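Local coordinates for fiber protein (Snake adenovirus 1, PDB 4UMI), which probably forms the trimeric spikes at the vertices of the viral capsid, with the head domain described here attaching the virion to a host receptor, at residues S104-E109 / A120-E125. Residues are numbered along the deposited sequence; the frame is centred on the assembly and turned at random.
Sequences SLDIAE and AFQARE
Phe121 and Glu109 face each other as a hydrogen-bonded antiparallel pair: Phe121 N reaches Glu109 O and Phe121 O takes the N-H of Glu109, both at 2.9 Å. Their side chains then part, the phenyl ring suiting a buried place beside Phe119 and Leu111, the Glu109 carboxylate turning to Ser153.

On the face that carries Asp106, Ala108, Gln122 and Arg124, Gln122 and Ala108 form a non-hydrogen-bonded pair, with Gln122 CA 4.1 Å from Ala108 CA. The small methyl of Ala108 suits a place where Phe131 of the second subunit packs on it. With CG anti to the backbone N (chi1 170°) and the chain extended, the Gln122 amide lies next to Asp106, and Gln122 NE2 gives a nearly straight 2.8 Å bond to the syn lone pair of Asp106 OD1. Amide and carboxylate are only 10° from coplanar. An amide suits this place because it both donates and accepts: OE1 takes a hydrogen bond from Lys133 of the second subunit.

Ala123 pairs with Ile107, and Ala123 CB meets Ile107 CG1 at 3.8 Å; a small side chain suits this buried place, where Phe159 of helix 154-161 also packs on it. The two strands form a beta hairpin at one side of a four-stranded antiparallel sheet of the fibre head, with strand 131-140 flanking 118-128 beyond.

Arg124 runs alongside Asp106, Arg124 NE 3.5 Å from Asp106 OD2, a long salt bridge made at the guanidinium edge with the two planes 85° apart. Its stronger partner is Glu126 of the second subunit, so its long, charged chain serves the trimer interface.

At Glu125 the register slips: Glu125 O accepts from Ser104 N at 2.9 Å and, weakly, from Leu105 N, a classic beta bulge. The short serine hydroxyl suits the bulge: Ser104 OG donates to Glu125 OE2 at 2.6 Å, on the anti side but tilted out of the carboxylate plane. Glutamate can serve two partners here, its OE1 being held by Arg134.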
loop_
_atom_site.group_PDB
_atom_site.type_symbol
_atom_site.label_atom_id
_atom_site.label_comp_id
_atom_site.label_asym_id
_atom_site.label_seq_id
_atom_site.Cartn_x
_atom_site.Cartn_y
_atom_site.Cartn_z
ATOM N N SER A 104 -7.408 -16.168 1.536
ATOM C CA SER A 104 -7.179 -17.470 2.137
ATOM C C SER A 104 -6.518 -17.387 3.508
ATOM O O SER A 104 -6.506 -18.356 4.250
ATOM C CB SER A 104 -6.354 -18.331 1.197
ATOM O OG SER A 104 -5.221 -17.616 0.783
ATOM N N LEU A 105 -6.008 -16.212 3.877
ATOM C CA LEU A 105 -5.419 -15.970 5.198
ATOM C C LEU A 105 -5.528 -14.494 5.521
ATOM O O LEU A 105 -5.239 -13.669 4.686
ATOM C CB LEU A 105 -3.924 -16.312 5.200
ATOM C CG LEU A 105 -3.168 -16.137 6.515
ATOM C CD1 LEU A 105 -3.568 -17.196 7.527
ATOM C CD2 LEU A 105 -1.667 -16.162 6.285
ATOM N N ASP A 106 -5.895 -14.175 6.760
ATOM C CA ASP A 106 -5.819 -12.804 7.235
ATOM C C ASP A 106 -5.694 -12.820 8.736
ATOM O O ASP A 106 -6.670 -13.119 9.411
ATOM C CB ASP A 106 -7.014 -11.970 6.742
ATOM C CG ASP A 106 -6.729 -10.479 6.685
ATOM O OD1 ASP A 106 -5.598 -10.098 6.973
ATOM O OD2 ASP A 106 -7.624 -9.702 6.277
ATOM N N ILE A 107 -4.472 -12.586 9.243
ATOM C CA ILE A 107 -4.178 -12.674 10.673
ATOM C C ILE A 107 -3.401 -11.431 11.106
ATOM O O ILE A 107 -2.760 -10.783 10.302
ATOM C CB ILE A 107 -3.341 -13.948 11.025
ATOM C CG1 ILE A 107 -1.972 -13.984 10.329
ATOM C CG2 ILE A 107 -4.120 -15.218 10.734
ATOM C CD1 ILE A 107 -1.013 -15.095 10.735
ATOM N N ALA A 108 -3.429 -11.100 12.375
ATOM C CA ALA A 108 -2.674 -10.008 12.930
ATOM C C ALA A 108 -2.138 -10.383 14.278
ATOM O O ALA A 108 -2.713 -11.223 14.983
ATOM C CB ALA A 108 -3.491 -8.756 13.044
ATOM N N GLU A 109 -1.042 -9.738 14.680
ATOM C CA GLU A 109 -0.353 -10.101 15.917
ATOM C C GLU A 109 0.408 -8.877 16.414
ATOM O O GLU A 109 0.965 -8.123 15.606
ATOM C CB GLU A 109 0.612 -11.229 15.558
ATOM C CG GLU A 109 1.319 -11.905 16.684
ATOM C CD GLU A 109 2.003 -13.140 16.157
ATOM O OE1 GLU A 109 1.403 -13.879 15.310
ATOM O OE2 GLU A 109 3.132 -13.380 16.605
ATOM N N ALA A 120 2.483 -3.885 15.439
ATOM C CA ALA A 120 1.436 -4.764 14.971
ATOM C C ALA A 120 1.775 -5.161 13.568
ATOM O O ALA A 120 2.157 -4.330 12.721
ATOM C CB ALA A 120 0.101 -4.079 15.025
ATOM N N PHE A 121 1.681 -6.453 13.314
ATOM C CA PHE A 121 1.875 -7.030 11.995
ATOM C C PHE A 121 0.562 -7.680 11.549
ATOM O O PHE A 121 -0.115 -8.316 12.349
ATOM C CB PHE A 121 2.971 -8.061 11.996
ATOM C CG PHE A 121 4.337 -7.484 12.221
ATOM C CD1 PHE A 121 5.042 -6.927 11.178
ATOM C CD2 PHE A 121 4.917 -7.476 13.466
ATOM C CE1 PHE A 121 6.294 -6.388 11.378
ATOM C CE2 PHE A 121 6.161 -6.950 13.664
ATOM C CZ PHE A 121 6.818 -6.375 12.632
ATOM N N GLN A 122 0.244 -7.581 10.269
ATOM C CA GLN A 122 -0.861 -8.294 9.646
ATOM C C GLN A 122 -0.314 -9.085 8.486
ATOM O O GLN A 122 0.451 -8.562 7.670
ATOM C CB GLN A 122 -1.984 -7.338 9.208
ATOM C CG GLN A 122 -3.078 -7.934 8.336
ATOM C CD GLN A 122 -3.971 -6.888 7.773
ATOM O OE1 GLN A 122 -3.627 -5.692 7.761
ATOM N NE2 GLN A 122 -5.075 -7.318 7.209
ATOM N N ALA A 123 -0.730 -10.345 8.390
ATOM C CA ALA A 123 -0.331 -11.217 7.303
ATOM C C ALA A 123 -1.574 -11.625 6.519
ATOM O O ALA A 123 -2.512 -12.182 7.089
ATOM C CB ALA A 123 0.415 -12.429 7.854
ATOM N N ARG A 124 -1.574 -11.348 5.224
ATOM C CA ARG A 124 -2.712 -11.596 4.365
ATOM C C ARG A 124 -2.289 -12.410 3.166
ATOM O O ARG A 124 -1.230 -12.172 2.611
ATOM C CB ARG A 124 -3.415 -10.291 3.995
ATOM C CG ARG A 124 -4.689 -10.421 3.219
ATOM C CD ARG A 124 -5.078 -9.024 2.729
ATOM N NE ARG A 124 -5.683 -8.196 3.746
ATOM C CZ ARG A 124 -5.979 -6.902 3.596
ATOM N NH1 ARG A 124 -5.700 -6.276 2.442
ATOM N NH2 ARG A 124 -6.547 -6.212 4.603
ATOM N N GLU A 125 -3.111 -13.387 2.772
ATOM C CA GLU A 125 -2.917 -14.110 1.526
ATOM C C GLU A 125 -4.178 -13.965 0.697
ATOM O O GLU A 125 -5.299 -14.231 1.150
ATOM C CB GLU A 125 -2.565 -15.578 1.757
ATOM C CG GLU A 125 -2.323 -16.285 0.445
ATOM C CD GLU A 125 -1.973 -17.736 0.600
ATOM O OE1 GLU A 125 -0.851 -18.054 1.003
ATOM O OE2 GLU A 125 -2.819 -18.581 0.288
#